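Local structure of L-hydantoinase (Arthrobacter aurescens, 1GKR) at residues 212-217 and 287-292; 241-246 and 295-300; 281-286 and 329-334; 150-155 and 185-190. The protein catalyses the hydrolytic ring opening of 5-substituted hydantoins, preferring aryl derivatives, with two zinc ions per subunit and a stereoselectivity that depends on the substrate. All blocks are in the same frame, centred on the assembly; numbering follows the deposited sequence.

Interaction 1: 212-217 and 287-292; sequences QPVFQE and PVRSAE
Arg289 pushes its guanidinium group into the turn that begins helix 214-231, and the tight part is built round this buried cation. Val214 CG1 lies over the centre of one face, 3.7 Å from Arg289 CZ, while Pro287 CD covers the opposite face nearer the rim; aliphatic groups sandwich the plane and leave its edge to polar partners. There Arg289 NH1 makes a salt bridge with Glu217 OE1 (2.8 Å), the planes 37° apart. Arg289 NH2 donates to the carbonyl of Gln212 at a doubtfully short separation. Glu217 suits its place because an extended chain, with CG opposite the backbone N (chi1 172°), spans the gap. Ser241 bonds to both partners of the salt bridge, and Glu209 pairs with Arg289 NE. Beside the cation, Pro287 CG packs on Gln212 CB at 3.8 Å, while the Gln212 amide turns to Glu185. The looser side is the partly exposed Pro213, lending little surface; Phe215 next to it meets Phe167 of a second subunit. With the side chain of Gln212 about 6 Å from that of His183, and Glu217's as near His239's, this network is consistent with an outer shell of the binuclear zinc site in an amidohydrolase TIM barrel.

Interaction 2: 241-246 and 295-300; sequences SNPDGV and IRLWEQ
Pro243 wedges between Arg296 and Leu297, and these three residues bury the most surface here. The side chain of Arg296, bent at chi2 and chi3, folds over the proline, bringing Pro243 CB beneath the centre of one guanidinium face. This leaves the edge of the cation to Asp244, whose OD1 lies 2.9 Å from Arg296 NH2 in a salt bridge; the acceptor is in the guanidinium plane, but the nitrogen approaches from above the carboxylate plane. On the inner side Leu297 CD1 reaches Pro243 CG at 3.8 Å and Val246 CG2 at 4.2 Å, and its other branch, CD2, rests near Ser241 O. A branched apolar residue is well suited to filling such a buried angle. Gln300 adds a nearly straight bond, NE2 to Pro243 O (3.1 Å, 168°), with the acceptor in its amide plane; the same NE2 also serves Glu247. Proline fits the first turn of helix 243-254, where its missing N-H costs no helical bond, and Asn242 caps that turn by accepting from Gly245 N at 2.8 Å through OD1. Helix 243-254 follows strand 234-237 and helix 291-303 follows the adjacent strand 259-263, so this is the packing of neighbouring outer helices typical of a TIM barrel.

Interaction 3: 281-286 and 329-334; sequences YMKVAP and WKAGNG
Lys283 and Gly334 join two irregular loops whose touching parts run at 90° to each other, with the CA atoms of Val284 and Asn333 only 4.5 Å apart. The crossing is pinned by Gly334 N, which donates to Lys283 O (3.1 Å, 152°) in the carbonyl plane; the same oxygen receives a CA-H...O contact from Asn333. A water donates to both Tyr281 O and Gly334 O and so links the two backbones a second time. Gly334 adopts a positive phi at which a CB would run into the carbonyl of Asn333, which explains the absence of a side chain.

Lys283 buries the most surface. All four of its side-chain torsions lie near 180°, so the chain runs straight alongside the other loop and delivers NZ to Ala331 O at 2.7 Å. Val328 O is a second acceptor, and Tyr208 adds a cation-pi contact; a long aliphatic stem ending in a charge meets both needs. Asn333 lies obliquely across this stem, OD1 3.1 Å from Lys283 CE, while its ND2 packs 3.6 Å from Ala285 CB. The small Ala285 lets the amide come close, and its side chain is also about 4 Å from that of His183. Val284 turns away from the crossing, close to Asp312, and a cis peptide bond then leads into Pro286.

With His183 and Asp312 both zinc ligands, and the side chain of Ala285 about 6 Å from a zinc ion, these crossed loops are consistent with those that surround the metal site at the C-terminal ends of the strands in an amidohydrolase TIM barrel.

Interaction 4: 150-155 and 185-190; sequences MAASVP and ENETII
Ala151 and Glu187 bring their CA atoms to within 4.4 Å where the irregular segment 150-155 passes the start of helix 187-199. Glu187 makes the one hydrogen bond across the contact. A bend at chi2 turns its carboxylate along the loop, where OE1 accepts from Ala152 N at 2.8 Å. That bond is fairly straight (163°) and arrives on the syn side of the oxygen, 32° out of the carboxylate plane. Glu187 CB does the packing, 3.7 Å from Met150 O, and Ala152 CB rests beside OE1. A glutamate suits this place because it supplies both an apolar stem and an acceptor for a loop N-H.

Segment 185-190 follows strand 179-182 of the TIM barrel, just beyond the zinc ligand His183, and 150-155 comes shortly after Lys147, whose carbamate bridges the two zinc ions; the contact therefore joins the chain following two metal ligands, as in the amidohydrolase TIM barrel.

On the buried side Ala151 CB meets Glu185 CB at 3.7 Å, a closeness that its small methyl permits, and Met150 CB touches Glu185 O at 3.6 Å. The acid of Glu185 points elsewhere: OE2 accepts from Gln216 NE2, while OE1 bonds to His183 NE2, which would orient the ring of this zinc ligand from the second shell. Asn186 caps the helix, its OD1 accepting from Ile189 N at 3.1 Å, and ND2 extends to Glu219 and to Asp163 of a second subunit.

Followed from the N terminus, interaction 4 closes first, returning the chain from 150-155 to 185-190 before any other contact opens. The remaining three loops interlock: interaction 1 opens at 212-217, interaction 2 at 241-246 and interaction 3 at 281-286, and they close in the same order at 287-292, 295-300 and 329-334, so each crosses the other two. Gln216 couples interaction 1 to interaction 4 through Asn186 and Glu185, whereas Asn242 and Ser241 couple it to interaction 2. Pro286 touches Glu217, Ser241 and Glu185, bringing interaction 3 against all the others. Together they tie helices 187-199, 214-231, 243-254 and 291-303 to loops round the zinc site.

Interaction 1: 212-217 and 287-292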
loop_
_atom_site.group_PDB
_atom_site.type_symbol
_atom_site.label_atom_id
_atom_site.label_comp_id
_atom_site.label_asym_id
_atom_site.label_seq_id
_atom_site.Cartn_x
_atom_site.Cartn_y
_atom_site.Cartn_z
ATOM N N GLN A 212 9.325 -18.355 19.303
ATOM C CA GLN A 212 8.560 -18.456 18.064
ATOM C C GLN A 212 7.741 -17.181 17.952
ATOM O O GLN A 212 6.523 -17.225 17.913
ATOM C CB GLN A 212 7.636 -19.672 18.110
ATOM C CG GLN A 212 8.362 -20.971 18.447
ATOM C CD GLN A 212 7.497 -22.218 18.286
ATOM O OE1 GLN A 212 7.840 -23.286 18.789
ATOM N NE2 GLN A 212 6.382 -22.092 17.577
ATOM N N PRO A 213 8.415 -16.020 17.902
ATOM C CA PRO A 213 7.796 -14.691 17.805
ATOM C C PRO A 213 6.908 -14.471 16.593
ATOM O O PRO A 213 6.936 -15.258 15.647
ATOM C CB PRO A 213 9.000 -13.746 17.830
ATOM C CG PRO A 213 10.067 -14.549 17.191
ATOM C CD PRO A 213 9.883 -15.914 17.807
ATOM N N VAL A 214 6.126 -13.393 16.616
ATOM C CA VAL A 214 5.229 -13.122 15.504
ATOM C C VAL A 214 5.972 -12.823 14.211
ATOM O O VAL A 214 5.523 -13.223 13.135
ATOM C CB VAL A 214 4.255 -11.935 15.785
ATOM C CG1 VAL A 214 3.629 -12.077 17.142
ATOM C CG2 VAL A 214 4.971 -10.641 15.681
ATOM N N PHE A 215 7.117 -12.151 14.300
ATOM C CA PHE A 215 7.825 -11.801 13.080
ATOM C C PHE A 215 8.173 -13.022 12.240
ATOM O O PHE A 215 8.168 -12.945 11.010
ATOM C CB PHE A 215 9.048 -10.932 13.394
ATOM C CG PHE A 215 10.322 -11.688 13.569
ATOM C CD1 PHE A 215 11.016 -12.173 12.462
ATOM C CD2 PHE A 215 10.858 -11.881 14.835
ATOM C CE1 PHE A 215 12.229 -12.840 12.610
ATOM C CE2 PHE A 215 12.076 -12.550 15.002
ATOM C CZ PHE A 215 12.762 -13.029 13.889
ATOM N N GLN A 216 8.442 -14.159 12.876
ATOM C CA GLN A 216 8.750 -15.342 12.083
ATOM C C GLN A 216 7.466 -16.011 11.601
ATOM O O GLN A 216 7.428 -16.567 10.503
ATOM C CB GLN A 216 9.660 -16.330 12.843
ATOM C CG GLN A 216 9.141 -16.925 14.133
ATOM C CD GLN A 216 8.202 -18.084 13.905
ATOM O OE1 GLN A 216 8.391 -18.885 12.985
ATOM N NE2 GLN A 216 7.187 -18.196 14.755
ATOM N N GLU A 217 6.398 -15.935 12.392
ATOM C CA GLU A 217 5.140 -16.531 11.958
ATOM C C GLU A 217 4.677 -15.752 10.739
ATOM O O GLU A 217 4.244 -16.315 9.732
ATOM C CB GLU A 217 4.065 -16.425 13.041
ATOM C CG GLU A 217 2.687 -16.868 12.566
ATOM C CD GLU A 217 1.629 -16.761 13.645
ATOM O OE1 GLU A 217 1.784 -15.946 14.568
ATOM O OE2 GLU A 217 0.615 -17.474 13.574
ATOM N N PRO A 287 2.375 -19.944 19.145
ATOM C CA PRO A 287 2.088 -19.547 20.526
ATOM C C PRO A 287 0.889 -18.615 20.647
ATOM O O PRO A 287 0.555 -17.881 19.706
ATOM C CB PRO A 287 3.369 -18.837 20.955
ATOM C CG PRO A 287 4.415 -19.402 20.054
ATOM C CD PRO A 287 3.710 -19.475 18.739
ATOM N N VAL A 288 0.239 -18.655 21.806
ATOM C CA VAL A 288 -0.874 -17.761 22.071
ATOM C C VAL A 288 -0.180 -16.420 22.235
ATOM O O VAL A 288 0.918 -16.348 22.788
ATOM C CB VAL A 288 -1.587 -18.132 23.363
ATOM C CG1 VAL A 288 -2.566 -17.050 23.752
ATOM C CG2 VAL A 288 -2.316 -19.439 23.170
ATOM N N ARG A 289 -0.799 -15.360 21.741
ATOM C CA ARG A 289 -0.183 -14.049 21.814
ATOM C C ARG A 289 -0.653 -13.138 22.952
ATOM O O ARG A 289 -1.415 -13.547 23.827
ATOM C CB ARG A 289 -0.351 -13.354 20.469
ATOM C CG ARG A 289 0.860 -13.476 19.558
ATOM C CD ARG A 289 1.208 -14.880 19.091
ATOM N NE ARG A 289 2.660 -15.055 19.156
ATOM C CZ ARG A 289 3.412 -15.652 18.232
ATOM N NH1 ARG A 289 2.877 -16.153 17.133
ATOM N NH2 ARG A 289 4.717 -15.755 18.420
ATOM N N SER A 290 -0.194 -11.892 22.925
ATOM C CA SER A 290 -0.519 -10.914 23.969
ATOM C C SER A 290 -1.964 -10.432 24.053
ATOM O O SER A 290 -2.726 -10.503 23.081
ATOM C CB SER A 290 0.371 -9.681 23.828
ATOM O OG SER A 290 -0.210 -8.759 22.926
ATOM N N ALA A 291 -2.311 -9.899 25.225
ATOM C CA ALA A 291 -3.651 -9.375 25.486
ATOM C C ALA A 291 -4.003 -8.266 24.505
ATOM O O ALA A 291 -5.136 -8.176 24.042
ATOM C CB ALA A 291 -3.737 -8.852 26.914
ATOM N N GLU A 292 -3.026 -7.421 24.196
ATOM C CA GLU A 292 -3.244 -6.332 23.261
ATOM C C GLU A 292 -3.620 -6.869 21.900
ATOM O O GLU A 292 -4.552 -6.365 21.276
ATOM C CB GLU A 292 -1.992 -5.500 23.115
ATOM C CG GLU A 292 -1.468 -4.988 24.416
ATOM C CD GLU A 292 -0.156 -4.260 24.223
ATOM O OE1 GLU A 292 -0.135 -3.272 23.439
ATOM O OE2 GLU A 292 0.852 -4.681 24.846
#

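Interaction 2: 241-246 and 295-300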
loop_
_atom_site.group_PDB
_atom_site.type_symbol
_atom_site.label_atom_id
_atom_site.label_comp_id
_atom_site.label_asym_id
_atom_site.label_seq_id
_atom_site.Cartn_x
_atom_site.Cartn_y
_atom_site.Cartn_z
ATOM N N SER A 241 -2.193 -16.830 14.759
ATOM C CA SER A 241 -2.246 -16.340 16.134
ATOM C C SER A 241 -2.255 -14.848 16.389
ATOM O O SER A 241 -2.564 -14.439 17.507
ATOM C CB SER A 241 -1.058 -16.881 16.908
ATOM O OG SER A 241 0.106 -16.149 16.544
ATOM N N ASN A 242 -1.902 -14.039 15.392
ATOM C CA ASN A 242 -1.818 -12.604 15.612
ATOM C C ASN A 242 -2.510 -11.724 14.576
ATOM O O ASN A 242 -2.607 -12.079 13.409
ATOM C CB ASN A 242 -0.347 -12.223 15.722
ATOM C CG ASN A 242 0.348 -12.228 14.380
ATOM O OD1 ASN A 242 0.263 -11.260 13.622
ATOM N ND2 ASN A 242 1.025 -13.325 14.068
ATOM N N PRO A 243 -2.948 -10.525 14.991
ATOM C CA PRO A 243 -3.645 -9.546 14.153
ATOM C C PRO A 243 -2.943 -9.190 12.855
ATOM O O PRO A 243 -3.582 -9.095 11.799
ATOM C CB PRO A 243 -3.770 -8.325 15.065
ATOM C CG PRO A 243 -3.588 -8.865 16.448
ATOM C CD PRO A 243 -2.536 -9.905 16.263
ATOM N N ASP A 244 -1.634 -8.971 12.927
ATOM C CA ASP A 244 -0.890 -8.601 11.731
ATOM C C ASP A 244 -0.893 -9.678 10.655
ATOM O O ASP A 244 -0.908 -9.367 9.465
ATOM C CB ASP A 244 0.547 -8.220 12.085
ATOM C CG ASP A 244 0.620 -6.991 12.974
ATOM O OD1 ASP A 244 -0.155 -6.041 12.738
ATOM O OD2 ASP A 244 1.455 -6.968 13.904
ATOM N N GLY A 245 -0.882 -10.938 11.072
ATOM C CA GLY A 245 -0.896 -12.020 10.111
ATOM C C GLY A 245 -2.255 -12.088 9.445
ATOM O O GLY A 245 -2.371 -12.350 8.238
ATOM N N VAL A 246 -3.297 -11.858 10.234
ATOM C CA VAL A 246 -4.644 -11.880 9.694
ATOM C C VAL A 246 -4.713 -10.817 8.606
ATOM O O VAL A 246 -5.187 -11.081 7.497
ATOM C CB VAL A 246 -5.704 -11.577 10.780
ATOM C CG1 VAL A 246 -7.082 -11.450 10.149
ATOM C CG2 VAL A 246 -5.715 -12.700 11.805
ATOM N N ILE A 295 -7.266 -8.240 21.626
ATOM C CA ILE A 295 -8.347 -7.301 21.336
ATOM C C ILE A 295 -8.542 -7.166 19.828
ATOM O O ILE A 295 -9.656 -7.293 19.329
ATOM C CB ILE A 295 -8.042 -5.910 21.921
ATOM C CG1 ILE A 295 -8.077 -5.977 23.444
ATOM C CG2 ILE A 295 -9.052 -4.905 21.439
ATOM C CD1 ILE A 295 -7.327 -4.853 24.083
ATOM N N ARG A 296 -7.450 -6.906 19.112
ATOM C CA ARG A 296 -7.483 -6.763 17.662
ATOM C C ARG A 296 -8.132 -7.976 17.015
ATOM O O ARG A 296 -9.015 -7.850 16.171
ATOM C CB ARG A 296 -6.067 -6.623 17.122
ATOM C CG ARG A 296 -5.437 -5.270 17.311
ATOM C CD ARG A 296 -5.581 -4.454 16.036
ATOM N NE ARG A 296 -4.727 -4.921 14.939
ATOM C CZ ARG A 296 -3.409 -5.109 15.038
ATOM N NH1 ARG A 296 -2.779 -4.883 16.191
ATOM N NH2 ARG A 296 -2.712 -5.502 13.977
ATOM N N LEU A 297 -7.671 -9.153 17.410
ATOM C CA LEU A 297 -8.184 -10.406 16.882
ATOM C C LEU A 297 -9.702 -10.456 16.944
ATOM O O LEU A 297 -10.361 -10.811 15.955
ATOM C CB LEU A 297 -7.603 -11.567 17.680
ATOM C CG LEU A 297 -6.747 -12.611 16.968
ATOM C CD1 LEU A 297 -5.797 -11.973 15.982
ATOM C CD2 LEU A 297 -5.980 -13.384 18.030
ATOM N N TRP A 298 -10.258 -10.097 18.099
ATOM C CA TRP A 298 -11.708 -10.117 18.271
ATOM C C TRP A 298 -12.435 -9.154 17.342
ATOM O O TRP A 298 -13.558 -9.432 16.914
ATOM C CB TRP A 298 -12.087 -9.821 19.711
ATOM C CG TRP A 298 -12.083 -11.030 20.592
ATOM C CD1 TRP A 298 -11.136 -11.373 21.529
ATOM C CD2 TRP A 298 -13.107 -12.024 20.680
ATOM N NE1 TRP A 298 -11.518 -12.510 22.197
ATOM C CE2 TRP A 298 -12.721 -12.933 21.700
ATOM C CE3 TRP A 298 -14.316 -12.235 20.000
ATOM C CZ2 TRP A 298 -13.504 -14.038 22.057
ATOM C CZ3 TRP A 298 -15.098 -13.332 20.351
ATOM C CH2 TRP A 298 -14.687 -14.222 21.375
ATOM N N GLU A 299 -11.807 -8.023 17.038
ATOM C CA GLU A 299 -12.415 -7.061 16.126
ATOM C C GLU A 299 -12.397 -7.650 14.721
ATOM O O GLU A 299 -13.391 -7.632 14.000
ATOM C CB GLU A 299 -11.631 -5.760 16.122
ATOM C CG GLU A 299 -11.869 -4.872 17.315
ATOM C CD GLU A 299 -10.979 -3.640 17.288
ATOM O OE1 GLU A 299 -10.847 -3.029 16.198
ATOM O OE2 GLU A 299 -10.418 -3.284 18.353
ATOM N N GLN A 300 -11.250 -8.183 14.340
ATOM C CA GLN A 300 -11.106 -8.770 13.025
ATOM C C GLN A 300 -12.115 -9.888 12.809
ATOM O O GLN A 300 -12.634 -10.062 11.706
ATOM C CB GLN A 300 -9.684 -9.294 12.858
ATOM C CG GLN A 300 -8.636 -8.234 13.106
ATOM C CD GLN A 300 -7.246 -8.742 12.847
ATOM O OE1 GLN A 300 -6.845 -9.779 13.381
ATOM N NE2 GLN A 300 -6.493 -8.015 12.033
#

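Interaction 3: 281-286 and 329-334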
loop_
_atom_site.group_PDB
_atom_site.type_symbol
_atom_site.label_atom_id
_atom_site.label_comp_id
_atom_site.label_asym_id
_atom_site.label_seq_id
_atom_site.Cartn_x
_atom_site.Cartn_y
_atom_site.Cartn_z
ATOM N N TYR A 281 -0.415 -26.286 29.602
ATOM C CA TYR A 281 -1.682 -26.694 29.006
ATOM C C TYR A 281 -2.178 -25.682 27.995
ATOM O O TYR A 281 -3.216 -25.851 27.366
ATOM C CB TYR A 281 -2.712 -26.921 30.114
ATOM C CG TYR A 281 -2.372 -28.154 30.904
ATOM C CD1 TYR A 281 -2.466 -29.418 30.313
ATOM C CD2 TYR A 281 -1.853 -28.063 32.199
ATOM C CE1 TYR A 281 -2.043 -30.558 30.983
ATOM C CE2 TYR A 281 -1.425 -29.198 32.882
ATOM C CZ TYR A 281 -1.522 -30.441 32.266
ATOM O OH TYR A 281 -1.084 -31.571 32.914
ATOM N N MET A 282 -1.389 -24.640 27.830
ATOM C CA MET A 282 -1.692 -23.550 26.930
ATOM C C MET A 282 -0.583 -23.489 25.889
ATOM O O MET A 282 -0.601 -22.651 24.992
ATOM C CB MET A 282 -1.721 -22.272 27.748
ATOM C CG MET A 282 -1.857 -21.021 26.967
ATOM S SD MET A 282 -1.265 -19.647 27.950
ATOM C CE MET A 282 -1.828 -20.130 29.492
ATOM N N LYS A 283 0.397 -24.377 26.020
ATOM C CA LYS A 283 1.501 -24.395 25.075
ATOM C C LYS A 283 1.031 -24.992 23.771
ATOM O O LYS A 283 0.774 -26.193 23.682
ATOM C CB LYS A 283 2.669 -25.214 25.596
ATOM C CG LYS A 283 3.862 -25.126 24.682
ATOM C CD LYS A 283 5.019 -25.933 25.202
ATOM C CE LYS A 283 6.141 -25.968 24.195
ATOM N NZ LYS A 283 7.217 -26.866 24.655
ATOM N N VAL A 284 0.930 -24.148 22.754
ATOM C CA VAL A 284 0.469 -24.597 21.457
ATOM C C VAL A 284 1.341 -23.917 20.385
ATOM O O VAL A 284 2.126 -23.024 20.706
ATOM C CB VAL A 284 -1.034 -24.245 21.343
ATOM C CG1 VAL A 284 -1.199 -22.818 20.940
ATOM C CG2 VAL A 284 -1.738 -25.206 20.413
ATOM N N ALA A 285 1.254 -24.343 19.129
ATOM C CA ALA A 285 2.078 -23.717 18.084
ATOM C C ALA A 285 1.249 -23.407 16.869
ATOM O O ALA A 285 0.609 -24.305 16.316
ATOM C CB ALA A 285 3.200 -24.621 17.681
ATOM N N PRO A 286 1.253 -22.139 16.425
ATOM C CA PRO A 286 1.975 -20.984 16.976
ATOM C C PRO A 286 1.525 -20.651 18.389
ATOM O O PRO A 286 0.413 -20.986 18.792
ATOM C CB PRO A 286 1.609 -19.847 16.029
ATOM C CG PRO A 286 1.158 -20.522 14.817
ATOM C CD PRO A 286 0.406 -21.712 15.313
ATOM N N TRP A 329 10.433 -26.422 27.792
ATOM C CA TRP A 329 10.923 -27.162 26.642
ATOM C C TRP A 329 10.644 -28.662 26.721
ATOM O O TRP A 329 10.929 -29.391 25.772
ATOM C CB TRP A 329 12.427 -26.944 26.465
ATOM C CG TRP A 329 12.832 -25.516 26.576
ATOM C CD1 TRP A 329 13.506 -24.934 27.606
ATOM C CD2 TRP A 329 12.502 -24.461 25.666
ATOM N NE1 TRP A 329 13.611 -23.577 27.401
ATOM C CE2 TRP A 329 13.001 -23.261 26.217
ATOM C CE3 TRP A 329 11.826 -24.413 24.439
ATOM C CZ2 TRP A 329 12.847 -22.031 25.587
ATOM C CZ3 TRP A 329 11.671 -23.193 23.813
ATOM C CH2 TRP A 329 12.178 -22.014 24.388
ATOM N N LYS A 330 10.075 -29.138 27.824
ATOM C CA LYS A 330 9.814 -30.574 27.943
ATOM C C LYS A 330 8.345 -30.935 27.876
ATOM O O LYS A 330 7.958 -32.069 28.163
ATOM C CB LYS A 330 10.425 -31.121 29.230
ATOM C CG LYS A 330 11.940 -31.004 29.237
ATOM C CD LYS A 330 12.564 -31.777 30.396
ATOM C CE LYS A 330 14.090 -31.526 30.458
ATOM N NZ LYS A 330 14.737 -32.045 31.751
ATOM N N ALA A 331 7.526 -29.963 27.501
ATOM C CA ALA A 331 6.100 -30.189 27.368
ATOM C C ALA A 331 5.799 -30.136 25.874
ATOM O O ALA A 331 6.415 -29.355 25.138
ATOM C CB ALA A 331 5.333 -29.114 28.114
ATOM N N GLY A 332 4.877 -30.979 25.418
ATOM C CA GLY A 332 4.534 -30.977 24.004
ATOM C C GLY A 332 3.457 -29.965 23.658
ATOM O O GLY A 332 2.740 -29.484 24.528
ATOM N N ASN A 333 3.341 -29.640 22.378
ATOM C CA ASN A 333 2.333 -28.683 21.932
ATOM C C ASN A 333 0.966 -29.329 21.725
ATOM O O ASN A 333 0.865 -30.502 21.350
ATOM C CB ASN A 333 2.756 -28.024 20.613
ATOM C CG ASN A 333 4.046 -27.243 20.739
ATOM O OD1 ASN A 333 4.363 -26.708 21.806
ATOM N ND2 ASN A 333 4.793 -27.153 19.644
ATOM N N GLY A 334 -0.088 -28.562 21.962
ATOM C CA GLY A 334 -1.407 -29.105 21.743
ATOM C C GLY A 334 -2.403 -28.790 22.824
ATOM O O GLY A 334 -2.036 -28.481 23.952
HETATM O O HOH W 1 -3.186 -28.508 26.450
#

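Interaction 4: 150-155 and 185-190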
loop_
_atom_site.group_PDB
_atom_site.type_symbol
_atom_site.label_atom_id
_atom_site.label_comp_id
_atom_site.label_asym_id
_atom_site.label_seq_id
_atom_site.Cartn_x
_atom_site.Cartn_y
_atom_site.Cartn_z
ATOM N N MET A 150 5.534 -26.021 7.285
ATOM C CA MET A 150 6.711 -25.233 6.966
ATOM C C MET A 150 7.654 -25.289 8.151
ATOM O O MET A 150 8.811 -24.895 8.052
ATOM C CB MET A 150 6.316 -23.788 6.646
ATOM C CG MET A 150 5.493 -23.668 5.365
ATOM S SD MET A 150 4.879 -22.011 5.004
ATOM C CE MET A 150 6.413 -21.151 4.695
ATOM N N ALA A 151 7.136 -25.789 9.269
ATOM C CA ALA A 151 7.896 -25.957 10.504
ATOM C C ALA A 151 7.328 -27.240 11.100
ATOM O O ALA A 151 6.115 -27.351 11.312
ATOM C CB ALA A 151 7.672 -24.785 11.429
ATOM N N ALA A 152 8.203 -28.218 11.344
ATOM C CA ALA A 152 7.785 -29.525 11.855
ATOM C C ALA A 152 7.311 -29.453 13.276
ATOM O O ALA A 152 7.208 -28.378 13.851
ATOM C CB ALA A 152 8.926 -30.539 11.737
ATOM N N SER A 153 7.000 -30.616 13.830
ATOM C CA SER A 153 6.550 -30.714 15.215
ATOM C C SER A 153 6.794 -32.152 15.665
ATOM O O SER A 153 7.086 -32.413 16.840
ATOM C CB SER A 153 5.058 -30.362 15.336
ATOM O OG SER A 153 4.646 -30.309 16.698
ATOM N N VAL A 154 6.677 -33.072 14.707
ATOM C CA VAL A 154 6.891 -34.491 14.956
ATOM C C VAL A 154 7.831 -35.026 13.888
ATOM O O VAL A 154 7.419 -35.784 13.013
ATOM C CB VAL A 154 5.567 -35.285 14.903
ATOM C CG1 VAL A 154 4.677 -34.906 16.089
ATOM C CG2 VAL A 154 4.849 -35.004 13.590
ATOM N N PRO A 155 9.113 -34.618 13.937
ATOM C CA PRO A 155 10.120 -35.062 12.965
ATOM C C PRO A 155 10.158 -36.587 12.824
ATOM O O PRO A 155 9.961 -37.316 13.804
ATOM C CB PRO A 155 11.416 -34.485 13.530
ATOM C CG PRO A 155 10.950 -33.204 14.157
ATOM C CD PRO A 155 9.696 -33.648 14.883
ATOM N N GLU A 185 5.256 -21.288 9.871
ATOM C CA GLU A 185 6.245 -20.758 10.804
ATOM C C GLU A 185 7.594 -20.979 10.158
ATOM O O GLU A 185 7.706 -21.746 9.211
ATOM C CB GLU A 185 6.188 -21.452 12.159
ATOM C CG GLU A 185 4.974 -21.053 12.973
ATOM C CD GLU A 185 5.107 -21.426 14.423
ATOM O OE1 GLU A 185 4.783 -22.583 14.783
ATOM O OE2 GLU A 185 5.556 -20.554 15.194
ATOM N N ASN A 186 8.618 -20.293 10.639
ATOM C CA ASN A 186 9.937 -20.476 10.059
ATOM C C ASN A 186 10.739 -21.427 10.949
ATOM O O ASN A 186 11.221 -21.052 12.019
ATOM C CB ASN A 186 10.658 -19.141 9.923
ATOM C CG ASN A 186 11.894 -19.257 9.082
ATOM O OD1 ASN A 186 12.774 -20.066 9.373
ATOM N ND2 ASN A 186 11.970 -18.468 8.021
ATOM N N GLU A 187 10.860 -22.668 10.492
ATOM C CA GLU A 187 11.562 -23.709 11.233
ATOM C C GLU A 187 12.949 -23.325 11.714
ATOM O O GLU A 187 13.282 -23.442 12.888
ATOM C CB GLU A 187 11.665 -24.957 10.364
ATOM C CG GLU A 187 12.517 -26.035 10.958
ATOM C CD GLU A 187 11.936 -27.410 10.723
ATOM O OE1 GLU A 187 10.927 -27.754 11.388
ATOM O OE2 GLU A 187 12.483 -28.144 9.864
ATOM N N THR A 188 13.748 -22.860 10.775
ATOM C CA THR A 188 15.119 -22.478 11.013
ATOM C C THR A 188 15.357 -21.333 11.982
ATOM O O THR A 188 16.345 -21.338 12.712
ATOM C CB THR A 188 15.759 -22.185 9.669
ATOM O OG1 THR A 188 16.491 -23.332 9.254
ATOM C CG2 THR A 188 16.646 -21.022 9.731
ATOM N N ILE A 189 14.466 -20.349 11.979
ATOM C CA ILE A 189 14.595 -19.208 12.877
ATOM C C ILE A 189 14.191 -19.639 14.271
ATOM O O ILE A 189 14.804 -19.237 15.257
ATOM C CB ILE A 189 13.714 -18.036 12.413
ATOM C CG1 ILE A 189 14.370 -17.370 11.198
ATOM C CG2 ILE A 189 13.505 -17.036 13.555
ATOM C CD1 ILE A 189 13.472 -16.407 10.470
ATOM N N ILE A 190 13.163 -20.474 14.353
ATOM C CA ILE A 190 12.721 -20.964 15.642
ATOM C C ILE A 190 13.876 -21.705 16.304
ATOM O O ILE A 190 14.143 -21.507 17.487
ATOM C CB ILE A 190 11.517 -21.888 15.503
ATOM C CG1 ILE A 190 10.312 -21.068 15.060
ATOM C CG2 ILE A 190 11.218 -22.558 16.824
ATOM C CD1 ILE A 190 9.060 -21.876 14.848
#